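Local coordinates for protein endoribonuclease (Porcine reproductive and respiratory syndrome virus, PDB 5DA1) that cleaves RNA as the nsp11 endoribonuclease of the viral replicase and, in a dimerization-dependent manner, antagonises beta interferon, at residues A130-V135 with T147-P152; V160-V165 with K173-L178; S196-V201 with R209-K214. All coordinates share one frame; numbering follows the deposited sequence.

Interaction 1: residues A130-V135 with T147-P152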
# COMPACT_ATOMS: atom_id res chain seq x y z
N ALA A 130 18.18 -7.40 -3.73
CA ALA A 130 16.95 -7.99 -4.21
C ALA A 130 15.90 -7.92 -3.10
O ALA A 130 14.75 -7.53 -3.34
CB ALA A 130 17.18 -9.41 -4.65
N PHE A 131 16.33 -8.23 -1.88
CA PHE A 131 15.41 -8.73 -0.90
C PHE A 131 15.22 -7.91 0.36
O PHE A 131 14.34 -8.22 1.18
CB PHE A 131 15.82 -10.16 -0.54
CG PHE A 131 15.84 -11.10 -1.73
CD1 PHE A 131 14.76 -11.15 -2.61
CD2 PHE A 131 16.92 -11.94 -1.94
CE1 PHE A 131 14.78 -12.02 -3.69
CE2 PHE A 131 16.94 -12.82 -3.01
CZ PHE A 131 15.87 -12.85 -3.89
N ILE A 132 16.04 -6.89 0.54
CA ILE A 132 15.99 -6.12 1.76
C ILE A 132 15.78 -4.67 1.42
O ILE A 132 14.81 -4.06 1.85
CB ILE A 132 17.25 -6.32 2.60
CG1 ILE A 132 17.36 -7.77 3.08
CG2 ILE A 132 17.25 -5.37 3.75
CD1 ILE A 132 18.38 -8.01 4.22
N GLY A 133 16.69 -4.11 0.63
CA GLY A 133 16.55 -2.74 0.19
C GLY A 133 17.78 -1.94 0.48
O GLY A 133 18.59 -2.31 1.34
N ASP A 134 17.94 -0.85 -0.27
CA ASP A 134 18.94 0.16 0.02
C ASP A 134 18.68 1.43 -0.78
O ASP A 134 17.93 1.42 -1.78
CB ASP A 134 20.36 -0.37 -0.21
CG ASP A 134 20.82 -0.27 -1.67
OD1 ASP A 134 20.02 -0.60 -2.60
OD2 ASP A 134 22.00 0.13 -1.86
N VAL A 135 19.30 2.52 -0.35
CA VAL A 135 19.07 3.80 -1.01
C VAL A 135 20.36 4.31 -1.66
O VAL A 135 21.43 4.05 -1.18
CB VAL A 135 18.40 4.85 -0.03
CG1 VAL A 135 17.26 4.19 0.72
CG2 VAL A 135 19.39 5.46 0.96
N THR A 147 9.17 -9.14 3.28
CA THR A 147 9.97 -8.82 4.45
C THR A 147 10.79 -7.54 4.31
O THR A 147 11.38 -7.10 5.27
CB THR A 147 10.92 -9.95 4.70
OG1 THR A 147 11.43 -10.40 3.43
CG2 THR A 147 10.19 -11.10 5.37
N SER A 148 10.84 -6.93 3.13
CA SER A 148 11.80 -5.85 2.89
C SER A 148 11.54 -4.53 3.63
O SER A 148 10.49 -4.33 4.22
CB SER A 148 11.92 -5.57 1.41
OG SER A 148 11.88 -6.76 0.70
N LYS A 149 12.52 -3.62 3.56
CA LYS A 149 12.35 -2.31 4.14
C LYS A 149 11.53 -1.43 3.18
O LYS A 149 11.22 -1.84 2.06
CB LYS A 149 13.70 -1.66 4.42
CG LYS A 149 14.61 -2.36 5.44
CD LYS A 149 15.98 -1.65 5.51
CE LYS A 149 16.90 -2.19 6.61
NZ LYS A 149 18.13 -1.32 6.69
N TYR A 150 11.15 -0.23 3.67
CA TYR A 150 10.49 0.83 2.91
C TYR A 150 9.08 0.52 2.41
O TYR A 150 8.52 1.28 1.61
CB TYR A 150 11.38 1.30 1.74
CG TYR A 150 12.85 1.39 2.11
CD1 TYR A 150 13.28 2.25 3.13
CD2 TYR A 150 13.81 0.58 1.48
CE1 TYR A 150 14.63 2.32 3.50
CE2 TYR A 150 15.15 0.64 1.83
CZ TYR A 150 15.57 1.52 2.84
OH TYR A 150 16.93 1.62 3.20
N LEU A 151 8.49 -0.57 2.89
CA LEU A 151 7.18 -1.02 2.41
C LEU A 151 6.04 -0.19 2.96
O LEU A 151 6.07 0.26 4.09
CB LEU A 151 6.93 -2.49 2.76
CG LEU A 151 7.83 -3.42 1.96
CD1 LEU A 151 7.52 -4.90 2.18
CD2 LEU A 151 7.81 -3.02 0.48
N PRO A 152 5.02 0.01 2.14
CA PRO A 152 3.77 0.66 2.62
C PRO A 152 2.99 -0.20 3.62
O PRO A 152 3.28 -1.39 3.81
CB PRO A 152 2.96 0.85 1.35
CG PRO A 152 3.60 -0.08 0.32
CD PRO A 152 5.04 -0.26 0.69

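Interaction 2: residues V160-V165 with K173-L178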
# COMPACT_ATOMS: atom_id res chain seq x y z
N VAL A 160 1.92 -11.09 -7.80
CA VAL A 160 2.93 -10.03 -7.97
C VAL A 160 2.25 -8.69 -7.71
O VAL A 160 1.48 -8.19 -8.51
CB VAL A 160 3.63 -10.10 -9.36
CG1 VAL A 160 4.84 -9.21 -9.40
CG2 VAL A 160 4.07 -11.50 -9.64
N ALA A 161 2.51 -8.15 -6.53
CA ALA A 161 1.95 -6.86 -6.09
C ALA A 161 2.87 -5.74 -6.49
O ALA A 161 4.09 -5.87 -6.40
CB ALA A 161 1.78 -6.85 -4.60
N VAL A 162 2.29 -4.63 -6.91
CA VAL A 162 3.05 -3.42 -7.20
C VAL A 162 2.73 -2.35 -6.15
O VAL A 162 1.56 -2.02 -5.91
CB VAL A 162 2.72 -2.88 -8.62
CG1 VAL A 162 3.43 -1.59 -8.87
CG2 VAL A 162 3.09 -3.93 -9.71
N VAL A 163 3.78 -1.82 -5.53
CA VAL A 163 3.63 -0.71 -4.58
C VAL A 163 4.65 0.41 -4.78
O VAL A 163 5.73 0.18 -5.32
CB VAL A 163 3.76 -1.20 -3.16
CG1 VAL A 163 2.64 -2.16 -2.87
CG2 VAL A 163 5.12 -1.85 -2.93
N GLY A 164 4.31 1.62 -4.34
CA GLY A 164 5.28 2.68 -4.21
C GLY A 164 6.08 2.35 -2.97
O GLY A 164 5.59 1.62 -2.10
N VAL A 165 7.30 2.87 -2.85
CA VAL A 165 8.19 2.47 -1.75
C VAL A 165 8.98 3.66 -1.13
O VAL A 165 9.26 4.64 -1.82
CB VAL A 165 9.01 1.32 -2.26
CG1 VAL A 165 10.45 1.68 -2.35
CG2 VAL A 165 8.75 0.09 -1.48
N LYS A 173 10.33 5.41 -4.53
CA LYS A 173 10.15 4.80 -5.87
C LYS A 173 8.72 4.58 -6.18
O LYS A 173 8.00 3.93 -5.41
CB LYS A 173 10.80 3.42 -5.99
CG LYS A 173 12.27 3.38 -6.40
CD LYS A 173 13.11 4.38 -5.57
CE LYS A 173 12.77 4.26 -4.04
NZ LYS A 173 13.08 5.46 -3.19
N ALA A 174 8.31 5.06 -7.35
CA ALA A 174 6.93 4.93 -7.77
C ALA A 174 6.55 3.46 -7.94
O ALA A 174 5.43 3.03 -7.63
CB ALA A 174 6.69 5.75 -9.05
N VAL A 175 7.49 2.67 -8.41
CA VAL A 175 7.12 1.36 -8.82
C VAL A 175 8.06 0.36 -8.24
O VAL A 175 9.27 0.43 -8.43
CB VAL A 175 7.04 1.22 -10.37
CG1 VAL A 175 6.73 -0.23 -10.75
CG2 VAL A 175 5.98 2.18 -10.94
N CYS A 176 7.49 -0.58 -7.52
CA CYS A 176 8.28 -1.63 -6.92
C CYS A 176 7.40 -2.85 -6.77
O CYS A 176 6.22 -2.79 -6.42
CB CYS A 176 8.84 -1.18 -5.58
SG CYS A 176 9.77 -2.41 -4.68
N THR A 177 8.02 -3.98 -7.06
CA THR A 177 7.31 -5.13 -7.47
C THR A 177 7.67 -6.10 -6.40
O THR A 177 8.82 -6.16 -5.96
CB THR A 177 7.82 -5.50 -8.86
OG1 THR A 177 6.73 -5.83 -9.70
CG2 THR A 177 8.90 -6.57 -8.83
N LEU A 178 6.69 -6.85 -5.93
CA LEU A 178 6.89 -7.56 -4.68
C LEU A 178 6.07 -8.84 -4.63
O LEU A 178 4.99 -8.91 -5.20
CB LEU A 178 6.48 -6.58 -3.58
CG LEU A 178 6.14 -6.97 -2.15
CD1 LEU A 178 6.30 -5.71 -1.38
CD2 LEU A 178 4.71 -7.43 -2.06

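Interaction 3: residues S196-V201 with R209-K214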
# COMPACT_ATOMS: atom_id res chain seq x y z
N SER A 196 22.98 -10.61 -17.14
CA SER A 196 21.57 -10.56 -16.83
C SER A 196 20.89 -11.79 -17.42
O SER A 196 21.44 -12.43 -18.31
CB SER A 196 20.95 -9.28 -17.41
OG SER A 196 20.48 -9.46 -18.73
N ARG A 197 19.71 -12.12 -16.92
CA ARG A 197 18.90 -13.19 -17.51
C ARG A 197 17.42 -13.02 -17.17
O ARG A 197 17.08 -12.50 -16.10
CB ARG A 197 19.44 -14.56 -17.06
CG ARG A 197 18.40 -15.65 -16.95
CD ARG A 197 18.05 -16.30 -18.27
NE ARG A 197 18.74 -17.57 -18.46
CZ ARG A 197 18.23 -18.62 -19.11
NH1 ARG A 197 17.01 -18.57 -19.63
NH2 ARG A 197 18.94 -19.73 -19.23
N CYS A 198 16.55 -13.43 -18.09
CA CYS A 198 15.12 -13.42 -17.85
C CYS A 198 14.54 -14.77 -17.83
O CYS A 198 14.47 -15.45 -18.85
CB CYS A 198 14.39 -12.66 -18.92
SG CYS A 198 14.72 -10.99 -18.71
N TRP A 199 14.05 -15.15 -16.67
CA TRP A 199 13.41 -16.40 -16.54
C TRP A 199 11.93 -16.31 -16.82
O TRP A 199 11.30 -15.28 -16.64
CB TRP A 199 13.65 -16.88 -15.14
CG TRP A 199 15.12 -17.03 -14.85
CD1 TRP A 199 15.91 -16.19 -14.12
CD2 TRP A 199 15.95 -18.10 -15.27
NE1 TRP A 199 17.19 -16.68 -14.05
CE2 TRP A 199 17.24 -17.86 -14.75
CE3 TRP A 199 15.73 -19.26 -16.03
CZ2 TRP A 199 18.31 -18.72 -14.97
CZ3 TRP A 199 16.79 -20.12 -16.24
CH2 TRP A 199 18.07 -19.84 -15.71
N LYS A 200 11.37 -17.41 -17.28
CA LYS A 200 9.95 -17.60 -17.23
C LYS A 200 9.70 -18.49 -16.04
O LYS A 200 10.36 -19.50 -15.86
CB LYS A 200 9.44 -18.19 -18.53
CG LYS A 200 9.51 -17.16 -19.63
CD LYS A 200 8.72 -17.59 -20.83
CE LYS A 200 8.08 -16.37 -21.51
NZ LYS A 200 7.01 -16.80 -22.49
N VAL A 201 8.77 -18.06 -15.18
CA VAL A 201 8.47 -18.76 -13.94
C VAL A 201 6.96 -18.85 -13.77
O VAL A 201 6.23 -17.93 -14.13
CB VAL A 201 9.06 -18.07 -12.70
CG1 VAL A 201 8.97 -18.96 -11.51
CG2 VAL A 201 10.50 -17.70 -12.93
N ARG A 209 7.43 -13.22 -15.45
CA ARG A 209 8.80 -13.11 -15.88
C ARG A 209 9.65 -12.67 -14.71
O ARG A 209 9.23 -11.83 -13.94
CB ARG A 209 8.84 -12.09 -17.00
CG ARG A 209 10.13 -12.00 -17.74
CD ARG A 209 9.95 -11.14 -19.00
NE ARG A 209 9.39 -11.91 -20.11
CZ ARG A 209 8.25 -11.63 -20.73
NH1 ARG A 209 7.55 -10.56 -20.36
NH2 ARG A 209 7.83 -12.41 -21.74
N LEU A 210 10.84 -13.23 -14.54
CA LEU A 210 11.71 -12.82 -13.45
C LEU A 210 13.06 -12.26 -13.97
O LEU A 210 13.83 -13.01 -14.55
CB LEU A 210 11.94 -14.01 -12.51
CG LEU A 210 13.07 -13.94 -11.46
CD1 LEU A 210 12.84 -12.84 -10.41
CD2 LEU A 210 13.26 -15.26 -10.75
N MET A 211 13.35 -10.97 -13.80
CA MET A 211 14.67 -10.45 -14.18
C MET A 211 15.68 -10.68 -13.07
O MET A 211 15.41 -10.43 -11.91
CB MET A 211 14.69 -8.96 -14.49
CG MET A 211 13.56 -8.37 -15.22
SD MET A 211 12.70 -9.48 -16.28
CE MET A 211 11.01 -9.04 -15.91
N VAL A 212 16.86 -11.13 -13.45
CA VAL A 212 17.96 -11.24 -12.50
C VAL A 212 19.19 -10.49 -13.02
O VAL A 212 19.57 -10.64 -14.19
CB VAL A 212 18.32 -12.69 -12.23
CG1 VAL A 212 19.32 -12.77 -11.09
CG2 VAL A 212 17.07 -13.50 -11.90
N TRP A 213 19.81 -9.68 -12.17
CA TRP A 213 21.08 -9.07 -12.48
C TRP A 213 22.10 -9.54 -11.45
O TRP A 213 22.23 -8.97 -10.36
CB TRP A 213 20.96 -7.55 -12.47
CG TRP A 213 19.87 -7.00 -13.33
CD1 TRP A 213 18.53 -7.00 -13.07
CD2 TRP A 213 20.03 -6.30 -14.58
NE1 TRP A 213 17.85 -6.36 -14.08
CE2 TRP A 213 18.74 -5.93 -15.02
CE3 TRP A 213 21.14 -5.98 -15.38
CZ2 TRP A 213 18.53 -5.25 -16.22
CZ3 TRP A 213 20.93 -5.31 -16.56
CH2 TRP A 213 19.64 -4.95 -16.98
N LYS A 214 22.82 -10.60 -11.81
CA LYS A 214 23.81 -11.24 -10.94
C LYS A 214 24.99 -10.28 -10.71
O LYS A 214 25.45 -9.66 -11.68
CB LYS A 214 24.27 -12.55 -11.60
CG LYS A 214 25.38 -13.38 -10.90
CD LYS A 214 26.83 -12.92 -11.28
CE LYS A 214 27.11 -12.84 -12.80
NZ LYS A 214 27.30 -14.18 -13.40

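Interaction 1: residues A130-V135 with T147-P152
Ile132 and Lys149 make the principal backbone bond between these two segments: Lys149 N donates to Ile132 O over 2.9 Å, nearly straight at 166° and in the carbonyl plane. One residue earlier on each side, the hydroxyl of Ser148 sits against the helix end, with Ser148 OG 2.9 Å from Phe131 O. His145 O is a second possible acceptor for the same proton, so that hydroxyl lies between two carbonyls. Ser148 CB also rests on the carbonyl of Ile132.

Beyond the polar pair, the aromatic ring of Tyr150 closes the contact. With CG set beside the backbone N (chi1 -40°), the ring presents its edge to the Gly133–Asp134 peptide, Tyr150 CE2 lying 3.9 Å from Gly133 C. Gly133 has a phi of 127°, which belongs to glycine's range, and its carbonyl carbon lies in the ring plane at that edge. Farther out, Val135 meets the phenol end at about a right angle, its CG1 3.6 Å from Tyr150 OH. One face of the ring carries Lys149 CB over its centre.

The contact lies in the EndoU-family, NSP15-like endoribonuclease part of the chain, where the backbone leaves helix 128-131, near the predicted catalytic residues His129 and His144, and enters strand 134-136. Asp134 forms a salt bridge with Lys136, while Val135 and Tyr150 both pack on Val140 of strand 139-141 and on Ser167 of strand 161-167.

Interaction 2: residues V160-V165 with K173-L178
Val165 and Lys173 flank one end of an antiparallel beta hairpin built from strands 161-167 and 171-178. Their side chains leave the sheet on the same face and cross obliquely. The lysine chain bends at chi2 (48°) and again at chi3, a course that lays its CE beside the valine methyl, with Val165 CG1 3.9 Å from Lys173 CE. Lys173 is a predicted active-site residue, and its side chain also touches Thr139 and Val140 of strand 139-141. Backbone bonds in both directions fix this pair: Val165 N to Lys173 O at 2.9 Å and Lys173 N to Val165 O at 3.0 Å.

At the next step the regular pairing is interrupted: the chain turns a corner at Ala174, and Gly164 CA lies against the carbonyl oxygens of Lys173 and Ala174. On the far side of it, the thiol arm of Cys176 returns to the face of Val165, with Val165 CB 4.2 Å from Cys176 CB. Leu178 continues that face, its CD2 3.9 Å from Ala161 CB. The opposite face belongs to Val162 and Thr177: Val162 sends CG1 toward Val175 and CG2 toward the hydroxyl of Thr177, using its two branches for two neighbours.

Around the hairpin, Thr177 O accepts a hydrogen bond from ND1 of His144, a predicted catalytic residue, and Gly164 N is hydrogen-bonded to the OG of Ser74 of the second subunit, so the same hairpin borders both the probable active site and the dimer contact. Val163 N reaches Cys176 O across 2.8 Å at an N-H...O angle of 168°.

Interaction 3: residues S196-V201 with R209-K214
Arg197 and Val212 satisfy each other's backbone twice: Arg197 N donates to Val212 O at 3.1 Å and Val212 N to Arg197 O at 3.0 Å. Two residues along, Trp199 N gives its hydrogen to Leu210 O and receives in return, at Trp199 O, that of Leu210 N, both at 3.0 Å. These reciprocal pairs define the antiparallel beta hairpin of strands 197-203 and 206-213; Met211 and Arg209, which stand in the non-hydrogen-bonded pairs, are backbone-bonded instead to Tyr219 and Gln221 of strand 217-221, which makes the second strand the middle one of three.

On the face of Trp199 and Leu210, the indole takes Val212 CG2 at its edge, in the ring plane, 3.7 Å from Trp199 CD1. Tyr189 meets the same indole edge-to-face. At the hairpin's open end, Ser196 CB lies over the six-membered ring of Trp213, a CH-pi contact 4.2 Å from the centroid.

The other face brings like charges together. Lys200 and Arg209 run side by side, with Lys200 NZ 4.5 Å from Arg209 NH2. Each has a long, weak ion pair that probably eases the repulsion: Glu207 serves the lysine, Glu223 the arginine.

Overall arrangement
From the N terminus, the chain first meets interaction 1, which closes the excursion through strand 139-141 by bringing the loop at 147-152 back to the end of helix 128-131. Interaction 2 opens only after it has closed, and interaction 3 follows in turn; the three lie in series, none nested or crossed, each bringing together segments only 8 to 12 residues apart. Interactions 1 and 2 touch directly, Leu151 and Pro152 packing on Leu178 and Val163, and both reach the second subunit. Interaction 3 stands apart, its nearest atoms about 7 Å from either. Strand 217-221 bridges the gap, packing against both hairpins within the EndoU-type region.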